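Local coordinates for protein Non-reducing end beta-L-arabinofuranosidase (Bacteroides thetaiotaomicron, PDB 5MQO) that is a family GH127 glycoside hydrolase of a gut bacterium, probably cleaving glycosidic bonds in complex plant pectin, at residues 44-49 against 53-58; 131-136 against 141-146; 620-625 against 672-677. All coordinates share one frame; numbering follows the deposited sequence.

The three contacts follow one another along the chain without interleaving; two link chain neighbours and the third joins strands distant in sequence. Contacts 1 and 2 both fall in the GH127 catalytic region, with centres 33 Å apart. Contact 1 joins edge strand 44-46 of an antiparallel sheet to helix 50-69, whereas contact 2 folds a loop back along the last turns of helix 120-136. Contact 3, between strands 622-625 and 670-678, belongs to the C-terminal beta domain. Its centre lies 32 Å from that of contact 1 and 55 Å from that of contact 2, across the middle of the molecule, so together the contacts sample a helical domain, its junction with a sheet, and a separate beta domain.

Contact 1. Residues 44-49 against 53-58; sequences VHWTNG and ERFNVF
Within one turn the chain passes from strand 44-46 into helix 50-69, and the carbonyl oxygen of Gly49, the N-cap residue, accepts the N-H of Glu53 over 3.0 Å. CB of Glu53 also lies 3.4 Å from Gly49 O, beside this first helical bond. Farther along the helix, Trp46 and Phe55 meet slantwise: indole CD1 touches CB of Phe55 at 4.1 Å, so on the Phe55 side the touch is made by the first carbon of the side chain. The side chain of Phe55 also touches Val113 and Val116 of helix 102-117, while Trp46 stacks with Trp51. On the helix, Arg54 NH2 binds Glu53 OE2 at 2.8 Å in a salt bridge, with OE2 14° out of the guanidinium plane and met on the anti side of the carboxylate. Ser640, from a strand of the C-terminal domain, also bonds to OE2, and Leu422 O receives Arg54 NH1. One helical backbone bond and one apolar touch thus join strand and helix at this corner, whereas the charged pair beside it has partners in other parts of the chain that probably help fix its orientation.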
ATOM      1  N   VAL A  44      -8.609  -6.452 -15.242  1.00 57.94           N
ATOM      2  CA  VAL A  44      -7.544  -5.511 -15.580  1.00 59.14           C
ATOM      3  C   VAL A  44      -6.244  -6.295 -15.731  1.00 61.92           C
ATOM      4  O   VAL A  44      -5.892  -7.051 -14.835  1.00 64.60           O
ATOM      5  CB  VAL A  44      -7.411  -4.399 -14.504  1.00 59.28           C
ATOM      6  CG1 VAL A  44      -6.321  -3.394 -14.860  1.00 58.70           C
ATOM      7  CG2 VAL A  44      -8.737  -3.660 -14.322  1.00 59.42           C
ATOM      8  N   HIS A  45      -5.568  -6.168 -16.883  1.00 64.55           N
ATOM      9  CA  HIS A  45      -4.176  -6.646 -17.059  1.00 64.89           C
ATOM     10  C   HIS A  45      -3.256  -5.445 -17.314  1.00 61.85           C
ATOM     11  O   HIS A  45      -3.535  -4.646 -18.198  1.00 58.88           O
ATOM     12  CB  HIS A  45      -3.970  -7.563 -18.285  1.00 67.84           C
ATOM     13  CG  HIS A  45      -4.995  -8.637 -18.479  1.00 71.45           C
ATOM     14  ND1 HIS A  45      -5.774  -9.147 -17.463  1.00 74.99           N
ATOM     15  CD2 HIS A  45      -5.311  -9.349 -19.584  1.00 71.29           C
ATOM     16  CE1 HIS A  45      -6.560 -10.096 -17.945  1.00 73.54           C
ATOM     17  NE2 HIS A  45      -6.289 -10.243 -19.227  1.00 72.45           N
ATOM     18  N   TRP A  46      -2.147  -5.352 -16.579  1.00 60.21           N
ATOM     19  CA  TRP A  46      -1.038  -4.483 -16.980  1.00 59.11           C
ATOM     20  C   TRP A  46      -0.511  -4.979 -18.334  1.00 60.14           C
ATOM     21  O   TRP A  46      -0.443  -6.196 -18.565  1.00 57.60           O
ATOM     22  CB  TRP A  46       0.150  -4.509 -15.989  1.00 57.47           C
ATOM     23  CG  TRP A  46      -0.144  -4.099 -14.608  1.00 56.61           C
ATOM     24  CD1 TRP A  46       0.080  -4.833 -13.467  1.00 56.80           C
ATOM     25  CD2 TRP A  46      -0.732  -2.863 -14.183  1.00 55.43           C
ATOM     26  NE1 TRP A  46      -0.326  -4.118 -12.361  1.00 56.08           N
ATOM     27  CE2 TRP A  46      -0.824  -2.908 -12.769  1.00 54.15           C
ATOM     28  CE3 TRP A  46      -1.184  -1.724 -14.856  1.00 55.23           C
ATOM     29  CZ2 TRP A  46      -1.345  -1.865 -12.023  1.00 54.44           C
ATOM     30  CZ3 TRP A  46      -1.714  -0.679 -14.112  1.00 56.64           C
ATOM     31  CH2 TRP A  46      -1.784  -0.756 -12.702  1.00 56.90           C
ATOM     32  N   THR A  47      -0.105  -4.020 -19.175  1.00 60.90           N
ATOM     33  CA  THR A  47       0.490  -4.252 -20.478  1.00 61.29           C
ATOM     34  C   THR A  47       1.933  -3.717 -20.505  1.00 64.64           C
ATOM     35  O   THR A  47       2.819  -4.388 -20.003  1.00 65.44           O
ATOM     36  CB  THR A  47      -0.384  -3.632 -21.593  1.00 59.33           C
ATOM     37  OG1 THR A  47      -0.582  -2.244 -21.335  1.00 58.60           O
ATOM     38  CG2 THR A  47      -1.747  -4.281 -21.630  1.00 58.44           C
ATOM     39  N   ASN A  48       2.160  -2.516 -21.049  1.00 70.62           N
ATOM     40  CA  ASN A  48       3.487  -2.105 -21.574  1.00 76.28           C
ATOM     41  C   ASN A  48       4.080  -0.938 -20.828  1.00 77.83           C
ATOM     42  O   ASN A  48       4.166   0.154 -21.383  1.00 85.71           O
ATOM     43  CB  ASN A  48       3.389  -1.672 -23.058  1.00 78.48           C
ATOM     44  CG  ASN A  48       2.668  -2.686 -23.917  1.00 85.70           C
ATOM     45  OD1 ASN A  48       3.064  -3.855 -23.994  1.00 88.46           O
ATOM     46  ND2 ASN A  48       1.582  -2.251 -24.556  1.00 88.20           N
ATOM     47  N   GLY A  49       4.512  -1.126 -19.595  1.00 73.89           N
ATOM     48  CA  GLY A  49       5.224  -0.032 -18.942  1.00 71.37           C
ATOM     49  C   GLY A  49       5.771  -0.422 -17.603  1.00 69.73           C
ATOM     50  O   GLY A  49       6.189  -1.572 -17.415  1.00 70.00           O
ATOM     51  N   GLU A  53       6.195  -4.476 -16.517  1.00 61.71           N
ATOM     52  CA  GLU A  53       7.572  -4.904 -16.246  1.00 61.59           C
ATOM     53  C   GLU A  53       7.714  -5.491 -14.836  1.00 62.37           C
ATOM     54  O   GLU A  53       8.218  -6.613 -14.681  1.00 67.46           O
ATOM     55  CB  GLU A  53       8.552  -3.758 -16.456  1.00 61.28           C
ATOM     56  CG  GLU A  53      10.011  -4.180 -16.453  1.00 62.50           C
ATOM     57  CD  GLU A  53      10.942  -2.999 -16.314  1.00 64.22           C
ATOM     58  OE1 GLU A  53      11.269  -2.345 -17.342  1.00 65.46           O
ATOM     59  OE2 GLU A  53      11.342  -2.738 -15.159  1.00 63.62           O
ATOM     60  N   ARG A  54       7.243  -4.768 -13.826  1.00 59.11           N
ATOM     61  CA  ARG A  54       7.200  -5.300 -12.468  1.00 57.80           C
ATOM     62  C   ARG A  54       6.404  -6.625 -12.377  1.00 58.89           C
ATOM     63  O   ARG A  54       6.900  -7.621 -11.823  1.00 57.85           O
ATOM     64  CB  ARG A  54       6.617  -4.255 -11.520  1.00 57.99           C
ATOM     65  CG  ARG A  54       7.479  -3.015 -11.278  1.00 58.33           C
ATOM     66  CD  ARG A  54       8.867  -3.363 -10.774  1.00 58.52           C
ATOM     67  NE  ARG A  54       9.778  -3.577 -11.893  1.00 59.74           N
ATOM     68  CZ  ARG A  54      10.916  -4.269 -11.849  1.00 60.94           C
ATOM     69  NH1 ARG A  54      11.349  -4.844 -10.725  1.00 61.68           N
ATOM     70  NH2 ARG A  54      11.646  -4.369 -12.956  1.00 61.23           N
ATOM     71  N   PHE A  55       5.195  -6.648 -12.945  1.00 60.04           N
ATOM     72  CA  PHE A  55       4.369  -7.868 -12.979  1.00 60.00           C
ATOM     73  C   PHE A  55       5.059  -9.094 -13.611  1.00 63.64           C
ATOM     74  O   PHE A  55       4.836 -10.220 -13.147  1.00 66.79           O
ATOM     75  CB  PHE A  55       3.026  -7.611 -13.659  1.00 57.54           C
ATOM     76  CG  PHE A  55       2.042  -8.728 -13.484  1.00 58.24           C
ATOM     77  CD1 PHE A  55       1.969  -9.772 -14.412  1.00 59.28           C
ATOM     78  CD2 PHE A  55       1.195  -8.758 -12.391  1.00 59.58           C
ATOM     79  CE1 PHE A  55       1.066 -10.808 -14.267  1.00 58.25           C
ATOM     80  CE2 PHE A  55       0.284  -9.805 -12.230  1.00 60.91           C
ATOM     81  CZ  PHE A  55       0.214 -10.828 -13.179  1.00 59.87           C
ATOM     82  N   ASN A  56       5.894  -8.905 -14.639  1.00 66.40           N
ATOM     83  CA  ASN A  56       6.683 -10.045 -15.174  1.00 69.60           C
ATOM     84  C   ASN A  56       7.729 -10.559 -14.196  1.00 66.62           C
ATOM     85  O   ASN A  56       7.942 -11.773 -14.112  1.00 67.95           O
ATOM     86  CB  ASN A  56       7.347  -9.737 -16.532  1.00 76.07           C
ATOM     87  CG  ASN A  56       6.375  -9.864 -17.710  1.00 79.86           C
ATOM     88  OD1 ASN A  56       5.176 -10.149 -17.541  1.00 80.98           O
ATOM     89  ND2 ASN A  56       6.890  -9.645 -18.910  1.00 80.52           N
ATOM     90  N   VAL A  57       8.366  -9.657 -13.448  1.00 60.92           N
ATOM     91  CA  VAL A  57       9.237 -10.107 -12.401  1.00 58.48           C
ATOM     92  C   VAL A  57       8.408 -10.879 -11.371  1.00 60.14           C
ATOM     93  O   VAL A  57       8.676 -12.062 -11.116  1.00 60.28           O
ATOM     94  CB  VAL A  57       9.994  -8.960 -11.761  1.00 58.09           C
ATOM     95  CG1 VAL A  57      10.832  -9.453 -10.584  1.00 58.75           C
ATOM     96  CG2 VAL A  57      10.877  -8.285 -12.797  1.00 58.79           C
ATOM     97  N   PHE A  58       7.372 -10.256 -10.812  1.00 60.95           N
ATOM     98  CA  PHE A  58       6.688 -10.883  -9.668  1.00 61.66           C
ATOM     99  C   PHE A  58       6.105 -12.247 -10.037  1.00 63.08           C
ATOM    100  O   PHE A  58       6.246 -13.198  -9.259  1.00 65.08           O
ATOM    101  CB  PHE A  58       5.579 -10.011  -9.037  1.00 61.21           C
ATOM    102  CG  PHE A  58       5.983  -8.593  -8.728  1.00 61.62           C
ATOM    103  CD1 PHE A  58       7.271  -8.272  -8.270  1.00 62.31           C
ATOM    104  CD2 PHE A  58       5.064  -7.555  -8.901  1.00 60.27           C
ATOM    105  CE1 PHE A  58       7.632  -6.957  -8.004  1.00 60.03           C
ATOM    106  CE2 PHE A  58       5.430  -6.245  -8.637  1.00 59.04           C
ATOM    107  CZ  PHE A  58       6.715  -5.946  -8.192  1.00 59.02           C
TER

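Contact 2. Residues 131-136 against 141-146; sequences ACVVKA and GYIHTP
Val133 gives the first touch between helix 120-136 and the loop that follows it: its CG1 lies 4.0 Å from CD1 of Ile143, the two side chains meeting at a slant. With CG1 anti to the backbone N (chi1 169°), Val133 presents this methyl to the loop. Both residues also pack against Tyr104 of helix 102-117 and Leu197 of helix 192-208, so two further helices border the pair. One turn along, Ala136 directs its CB toward the loop and meets the other branch of Ile143, with CB and CG2 4.3 Å apart. Ile143 is therefore forked between two helical residues, the ethyl arm on Val133 and the methyl on Ala136. The carbonyl oxygen of Ala136 comes to 4.1 Å from His144 N, and no hydrogen bond joins the two segments. In the connecting turn Gln137 NE2 bonds to Gly141 O. Gly141 has a positive phi of 106°, a conformation suited to a residue without a side chain, and Tyr142 just beyond it meets Phe223 edge to face. The loop thus doubles back along the last turns of helix 120-136 and packs Ile143 on them, within the (alpha/alpha)6-barrel type of catalytic domain of the six-hairpin glycosidases, in which helices are joined by such loops.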
ATOM      1  N   ALA A 131      -5.633 -29.616  -2.674  1.00 88.85           N
ATOM      2  CA  ALA A 131      -5.799 -31.029  -2.281  1.00 88.33           C
ATOM      3  C   ALA A 131      -5.170 -31.369  -0.923  1.00 86.00           C
ATOM      4  O   ALA A 131      -5.767 -32.097  -0.135  1.00 87.86           O
ATOM      5  CB  ALA A 131      -5.226 -31.942  -3.351  1.00 89.84           C
ATOM      6  N   CYS A 132      -3.968 -30.848  -0.670  1.00 83.97           N
ATOM      7  CA  CYS A 132      -3.277 -31.038   0.617  1.00 82.65           C
ATOM      8  C   CYS A 132      -3.988 -30.331   1.751  1.00 81.48           C
ATOM      9  O   CYS A 132      -4.069 -30.859   2.864  1.00 79.73           O
ATOM     10  CB  CYS A 132      -1.848 -30.501   0.570  1.00 81.67           C
ATOM     11  SG  CYS A 132      -0.779 -31.279  -0.646  1.00 81.41           S
ATOM     12  N   VAL A 133      -4.466 -29.120   1.474  1.00 80.49           N
ATOM     13  CA  VAL A 133      -5.223 -28.346   2.457  1.00 79.65           C
ATOM     14  C   VAL A 133      -6.511 -29.086   2.836  1.00 80.74           C
ATOM     15  O   VAL A 133      -6.779 -29.277   4.028  1.00 79.82           O
ATOM     16  CB  VAL A 133      -5.541 -26.923   1.939  1.00 78.17           C
ATOM     17  CG1 VAL A 133      -6.554 -26.217   2.831  1.00 79.06           C
ATOM     18  CG2 VAL A 133      -4.274 -26.091   1.847  1.00 76.99           C
ATOM     19  N   VAL A 134      -7.277 -29.514   1.826  1.00 82.38           N
ATOM     20  CA  VAL A 134      -8.581 -30.193   2.033  1.00 84.03           C
ATOM     21  C   VAL A 134      -8.408 -31.520   2.780  1.00 86.20           C
ATOM     22  O   VAL A 134      -9.191 -31.832   3.676  1.00 85.33           O
ATOM     23  CB  VAL A 134      -9.352 -30.410   0.689  1.00 84.19           C
ATOM     24  CG1 VAL A 134     -10.567 -31.337   0.850  1.00 85.17           C
ATOM     25  CG2 VAL A 134      -9.804 -29.074   0.116  1.00 82.74           C
ATOM     26  N   LYS A 135      -7.380 -32.285   2.411  1.00 89.18           N
ATOM     27  CA  LYS A 135      -7.074 -33.559   3.070  1.00 91.62           C
ATOM     28  C   LYS A 135      -6.816 -33.348   4.587  1.00 91.43           C
ATOM     29  O   LYS A 135      -7.193 -34.190   5.414  1.00 91.52           O
ATOM     30  CB  LYS A 135      -5.874 -34.236   2.373  1.00 95.16           C
ATOM     31  CG  LYS A 135      -5.735 -35.739   2.621  1.00101.02           C
ATOM     32  CD  LYS A 135      -4.531 -36.343   1.891  1.00103.02           C
ATOM     33  CE  LYS A 135      -3.222 -35.992   2.600  1.00102.75           C
ATOM     34  NZ  LYS A 135      -2.030 -36.694   2.056  1.00100.90           N
ATOM     35  N   ALA A 136      -6.222 -32.202   4.937  1.00 86.02           N
ATOM     36  CA  ALA A 136      -5.860 -31.869   6.316  1.00 81.95           C
ATOM     37  C   ALA A 136      -6.951 -31.254   7.214  1.00 79.65           C
ATOM     38  O   ALA A 136      -6.757 -31.151   8.422  1.00 82.24           O
ATOM     39  CB  ALA A 136      -4.665 -30.941   6.297  1.00 82.39           C
ATOM     40  N   GLY A 141     -13.896 -27.673  10.687  1.00 69.47           N
ATOM     41  CA  GLY A 141     -13.216 -26.587   9.987  1.00 69.61           C
ATOM     42  C   GLY A 141     -11.784 -26.324  10.414  1.00 70.79           C
ATOM     43  O   GLY A 141     -11.056 -25.648   9.697  1.00 69.94           O
ATOM     44  N   TYR A 142     -11.381 -26.837  11.580  1.00 74.73           N
ATOM     45  CA  TYR A 142      -9.993 -26.743  12.048  1.00 78.41           C
ATOM     46  C   TYR A 142      -9.026 -27.242  10.997  1.00 79.83           C
ATOM     47  O   TYR A 142      -9.387 -28.106  10.190  1.00 79.69           O
ATOM     48  CB  TYR A 142      -9.801 -27.624  13.276  1.00 82.22           C
ATOM     49  CG  TYR A 142      -8.599 -27.294  14.124  1.00 86.28           C
ATOM     50  CD1 TYR A 142      -8.597 -26.146  14.908  1.00 87.59           C
ATOM     51  CD2 TYR A 142      -7.485 -28.151  14.199  1.00 88.37           C
ATOM     52  CE1 TYR A 142      -7.526 -25.830  15.729  1.00 90.23           C
ATOM     53  CE2 TYR A 142      -6.398 -27.844  15.019  1.00 88.94           C
ATOM     54  CZ  TYR A 142      -6.431 -26.678  15.788  1.00 91.50           C
ATOM     55  OH  TYR A 142      -5.399 -26.314  16.623  1.00 89.67           O
ATOM     56  N   ILE A 143      -7.807 -26.709  11.003  1.00 81.56           N
ATOM     57  CA  ILE A 143      -6.708 -27.305  10.233  1.00 86.21           C
ATOM     58  C   ILE A 143      -5.468 -27.476  11.108  1.00 93.01           C
ATOM     59  O   ILE A 143      -5.057 -26.551  11.809  1.00 87.57           O
ATOM     60  CB  ILE A 143      -6.374 -26.511   8.953  1.00 83.05           C
ATOM     61  CG1 ILE A 143      -7.616 -26.466   8.054  1.00 80.64           C
ATOM     62  CG2 ILE A 143      -5.176 -27.147   8.243  1.00 82.61           C
ATOM     63  CD1 ILE A 143      -7.428 -25.812   6.712  1.00 80.62           C
ATOM     64  N   HIS A 144      -4.904 -28.686  11.060  1.00105.73           N
ATOM     65  CA  HIS A 144      -3.712 -29.054  11.815  1.00115.08           C
ATOM     66  C   HIS A 144      -2.548 -28.843  10.828  1.00114.24           C
ATOM     67  O   HIS A 144      -2.313 -29.668   9.947  1.00111.75           O
ATOM     68  CB  HIS A 144      -3.850 -30.512  12.351  1.00121.91           C
ATOM     69  CG  HIS A 144      -3.016 -30.809  13.569  1.00126.57           C
ATOM     70  ND1 HIS A 144      -3.174 -30.144  14.769  1.00129.11           N
ATOM     71  CD2 HIS A 144      -2.022 -31.710  13.773  1.00125.96           C
ATOM     72  CE1 HIS A 144      -2.303 -30.605  15.649  1.00127.75           C
ATOM     73  NE2 HIS A 144      -1.595 -31.558  15.071  1.00126.36           N
ATOM     74  N   THR A 145      -1.859 -27.707  10.971  1.00117.15           N
ATOM     75  CA  THR A 145      -0.916 -27.178   9.949  1.00121.37           C
ATOM     76  C   THR A 145       0.249 -28.115   9.561  1.00123.01           C
ATOM     77  O   THR A 145       0.595 -28.201   8.373  1.00114.89           O
ATOM     78  CB  THR A 145      -0.374 -25.782  10.364  1.00119.42           C
ATOM     79  OG1 THR A 145      -1.480 -24.897  10.580  1.00119.01           O
ATOM     80  CG2 THR A 145       0.546 -25.183   9.292  1.00116.52           C
ATOM     81  N   PRO A 146       0.864 -28.793  10.556  1.00129.47           N
ATOM     82  CA  PRO A 146       1.765 -29.925  10.319  1.00132.01           C
ATOM     83  C   PRO A 146       1.369 -30.941   9.223  1.00129.57           C
ATOM     84  O   PRO A 146       2.241 -31.364   8.460  1.00127.09           O
ATOM     85  CB  PRO A 146       1.793 -30.605  11.690  1.00133.07           C
ATOM     86  CG  PRO A 146       1.675 -29.467  12.656  1.00131.11           C
ATOM     87  CD  PRO A 146       1.027 -28.306  11.943  1.00129.20           C
TER

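Contact 3. Residues 620-625 against 672-677; sequences DNILIP and VDIRLI
Ile622 and Val672 stand at about a perpendicular to each other, and their methyls come close, CD1 of Ile622 lying 3.5 Å from CG1 of Val672. The backbones repeat this relation: strands 622-625 and 672-677 run at 85° to one another, with their axes 9.3 Å apart, so side chains alone bridge them. Ile622 and Ile674 are arranged differently, sliding past each other in opposite directions. Here the CG2 methyl of Ile674 nestles against two branches of Ile622, its CG2 and its CD1, each 4.1 Å away. The third pair is oblique, made by the terminal methyls of the two side chains: CD1 of Ile624 meets CD1 of Ile674 at 3.7 Å. Ile674 can serve both partners because its chi1 of 62° places CG1 between the backbone N and carbonyl carbon. The ethyl arm then runs to Ile624 while CG2 stays on Ile622. In Ile622 the CG1 branch bends at chi2 -59°, carrying CD1 across to Val672.

The surroundings extend this apolar layer. Ile622 and Ile674 both touch Ala649 of strand 640-651, Ile622 reaches Leu608, and Ile624 rests on Val597. Strand 640-651 pairs antiparallel with both strands of the contact, as backbone bonds between Leu623 and Arg650 and between Val672 and Ala649 attest; through this shared partner two nearly perpendicular strands come to pack their side chains together. Asp673, whose CB points away from Ile622 and Ile624, forms a salt bridge with Lys648. The chemistry is therefore entirely aliphatic across the contact: all four touching residues are buried, no hydrogen bond crosses, and cohesion across this pair probably comes from dispersion and the exclusion of water, while the strands are hydrogen-bonded to others.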
ATOM      1  N   ASP A 620      26.428  13.643   3.403  1.00 58.46           N
ATOM      2  CA  ASP A 620      25.999  14.608   4.430  1.00 58.06           C
ATOM      3  C   ASP A 620      26.236  16.059   4.004  1.00 58.82           C
ATOM      4  O   ASP A 620      25.442  16.924   4.351  1.00 58.37           O
ATOM      5  CB  ASP A 620      26.678  14.354   5.782  1.00 57.95           C
ATOM      6  CG  ASP A 620      26.217  13.075   6.468  1.00 58.39           C
ATOM      7  OD1 ASP A 620      25.129  12.529   6.186  1.00 57.97           O
ATOM      8  OD2 ASP A 620      26.970  12.624   7.339  1.00 61.81           O
ATOM      9  N   ASN A 621      27.291  16.301   3.221  1.00 60.40           N
ATOM     10  CA  ASN A 621      27.649  17.634   2.728  1.00 61.16           C
ATOM     11  C   ASN A 621      26.841  18.169   1.525  1.00 61.51           C
ATOM     12  O   ASN A 621      27.097  19.303   1.073  1.00 65.42           O
ATOM     13  CB  ASN A 621      29.132  17.638   2.322  1.00 64.64           C
ATOM     14  CG  ASN A 621      30.061  17.284   3.466  1.00 65.75           C
ATOM     15  OD1 ASN A 621      31.073  16.633   3.267  1.00 67.33           O
ATOM     16  ND2 ASN A 621      29.706  17.691   4.665  1.00 67.43           N
ATOM     17  N   ILE A 622      25.894  17.396   1.000  1.00 58.60           N
ATOM     18  CA  ILE A 622      25.117  17.818  -0.163  1.00 59.04           C
ATOM     19  C   ILE A 622      23.975  18.754   0.247  1.00 59.90           C
ATOM     20  O   ILE A 622      23.151  18.360   1.059  1.00 62.74           O
ATOM     21  CB  ILE A 622      24.514  16.602  -0.881  1.00 60.12           C
ATOM     22  CG1 ILE A 622      25.608  15.615  -1.339  1.00 61.45           C
ATOM     23  CG2 ILE A 622      23.658  17.040  -2.056  1.00 61.46           C
ATOM     24  CD1 ILE A 622      26.636  16.203  -2.286  1.00 62.82           C
ATOM     25  N   LEU A 623      23.932  19.980  -0.303  1.00 59.07           N
ATOM     26  CA  LEU A 623      22.795  20.904  -0.112  1.00 59.35           C
ATOM     27  C   LEU A 623      22.046  21.142  -1.396  1.00 57.58           C
ATOM     28  O   LEU A 623      22.648  21.369  -2.445  1.00 58.95           O
ATOM     29  CB  LEU A 623      23.227  22.286   0.328  1.00 62.65           C
ATOM     30  CG  LEU A 623      24.458  22.450   1.182  1.00 66.14           C
ATOM     31  CD1 LEU A 623      24.714  23.958   1.331  1.00 68.63           C
ATOM     32  CD2 LEU A 623      24.264  21.734   2.515  1.00 67.29           C
ATOM     33  N   ILE A 624      20.734  21.175  -1.293  1.00 54.74           N
ATOM     34  CA  ILE A 624      19.894  21.421  -2.440  1.00 54.80           C
ATOM     35  C   ILE A 624      19.481  22.902  -2.416  1.00 54.93           C
ATOM     36  O   ILE A 624      18.716  23.296  -1.544  1.00 57.15           O
ATOM     37  CB  ILE A 624      18.658  20.518  -2.376  1.00 53.99           C
ATOM     38  CG1 ILE A 624      19.064  19.040  -2.374  1.00 57.00           C
ATOM     39  CG2 ILE A 624      17.709  20.827  -3.515  1.00 55.55           C
ATOM     40  CD1 ILE A 624      19.969  18.617  -3.530  1.00 59.36           C
ATOM     41  N   PRO A 625      19.975  23.732  -3.361  1.00 53.51           N
ATOM     42  CA  PRO A 625      19.419  25.075  -3.418  1.00 52.95           C
ATOM     43  C   PRO A 625      17.975  25.018  -3.864  1.00 52.54           C
ATOM     44  O   PRO A 625      17.627  24.148  -4.672  1.00 49.77           O
ATOM     45  CB  PRO A 625      20.281  25.784  -4.465  1.00 53.53           C
ATOM     46  CG  PRO A 625      20.882  24.721  -5.260  1.00 52.74           C
ATOM     47  CD  PRO A 625      20.996  23.518  -4.400  1.00 53.40           C
ATOM     48  N   VAL A 672      28.552  20.414  -6.815  1.00 62.03           N
ATOM     49  CA  VAL A 672      28.824  19.031  -7.206  1.00 64.56           C
ATOM     50  C   VAL A 672      27.627  18.409  -7.937  1.00 63.92           C
ATOM     51  O   VAL A 672      26.471  18.723  -7.649  1.00 62.98           O
ATOM     52  CB  VAL A 672      29.299  18.146  -6.007  1.00 64.85           C
ATOM     53  CG1 VAL A 672      28.149  17.836  -5.033  1.00 64.44           C
ATOM     54  CG2 VAL A 672      29.969  16.864  -6.508  1.00 64.39           C
ATOM     55  N   ASP A 673      27.947  17.563  -8.912  1.00 65.34           N
ATOM     56  CA  ASP A 673      26.955  16.865  -9.713  1.00 68.47           C
ATOM     57  C   ASP A 673      26.409  15.747  -8.819  1.00 68.95           C
ATOM     58  O   ASP A 673      27.191  14.978  -8.214  1.00 67.82           O
ATOM     59  CB  ASP A 673      27.551  16.274 -11.031  1.00 68.79           C
ATOM     60  CG  ASP A 673      27.992  17.357 -12.073  1.00 68.79           C
ATOM     61  OD1 ASP A 673      27.925  18.571 -11.790  1.00 68.99           O
ATOM     62  OD2 ASP A 673      28.433  16.978 -13.189  1.00 65.54           O
ATOM     63  N   ILE A 674      25.076  15.696  -8.716  1.00 68.78           N
ATOM     64  CA  ILE A 674      24.363  14.601  -8.065  1.00 65.73           C
ATOM     65  C   ILE A 674      23.362  14.030  -9.045  1.00 65.50           C
ATOM     66  O   ILE A 674      22.972  14.668 -10.025  1.00 64.20           O
ATOM     67  CB  ILE A 674      23.629  15.041  -6.777  1.00 65.49           C
ATOM     68  CG1 ILE A 674      22.542  16.098  -7.057  1.00 66.61           C
ATOM     69  CG2 ILE A 674      24.616  15.600  -5.759  1.00 65.78           C
ATOM     70  CD1 ILE A 674      21.556  16.249  -5.920  1.00 66.88           C
ATOM     71  N   ARG A 675      22.938  12.818  -8.750  1.00 68.57           N
ATOM     72  CA  ARG A 675      21.831  12.207  -9.438  1.00 68.91           C
ATOM     73  C   ARG A 675      20.879  11.610  -8.390  1.00 67.69           C
ATOM     74  O   ARG A 675      21.310  10.864  -7.497  1.00 69.80           O
ATOM     75  CB  ARG A 675      22.389  11.172 -10.391  1.00 71.36           C
ATOM     76  CG  ARG A 675      21.379  10.183 -10.879  1.00 74.18           C
ATOM     77  CD  ARG A 675      21.855   9.442 -12.099  1.00 76.82           C
ATOM     78  NE  ARG A 675      22.989   8.557 -11.853  1.00 76.75           N
ATOM     79  CZ  ARG A 675      23.309   7.526 -12.636  1.00 80.38           C
ATOM     80  NH1 ARG A 675      22.570   7.209 -13.709  1.00 80.52           N
ATOM     81  NH2 ARG A 675      24.370   6.786 -12.338  1.00 81.82           N
ATOM     82  N   LEU A 676      19.597  11.968  -8.481  1.00 65.58           N
ATOM     83  CA  LEU A 676      18.548  11.381  -7.626  1.00 63.20           C
ATOM     84  C   LEU A 676      17.873  10.217  -8.331  1.00 62.50           C
ATOM     85  O   LEU A 676      17.669  10.270  -9.541  1.00 62.94           O
ATOM     86  CB  LEU A 676      17.515  12.436  -7.258  1.00 60.63           C
ATOM     87  CG  LEU A 676      18.093  13.690  -6.582  1.00 61.16           C
ATOM     88  CD1 LEU A 676      16.994  14.642  -6.111  1.00 60.84           C
ATOM     89  CD2 LEU A 676      18.970  13.319  -5.400  1.00 62.07           C
ATOM     90  N   ILE A 677      17.561   9.154  -7.588  1.00 62.40           N
ATOM     91  CA  ILE A 677      16.765   8.031  -8.125  1.00 63.67           C
ATOM     92  C   ILE A 677      15.526   7.833  -7.264  1.00 61.89           C
ATOM     93  O   ILE A 677      15.459   8.355  -6.142  1.00 64.13           O
ATOM     94  CB  ILE A 677      17.553   6.690  -8.213  1.00 65.28           C
ATOM     95  CG1 ILE A 677      17.920   6.151  -6.827  1.00 68.23           C
ATOM     96  CG2 ILE A 677      18.801   6.840  -9.074  1.00 64.48           C
ATOM     97  CD1 ILE A 677      18.230   4.670  -6.830  1.00 71.25           C
TER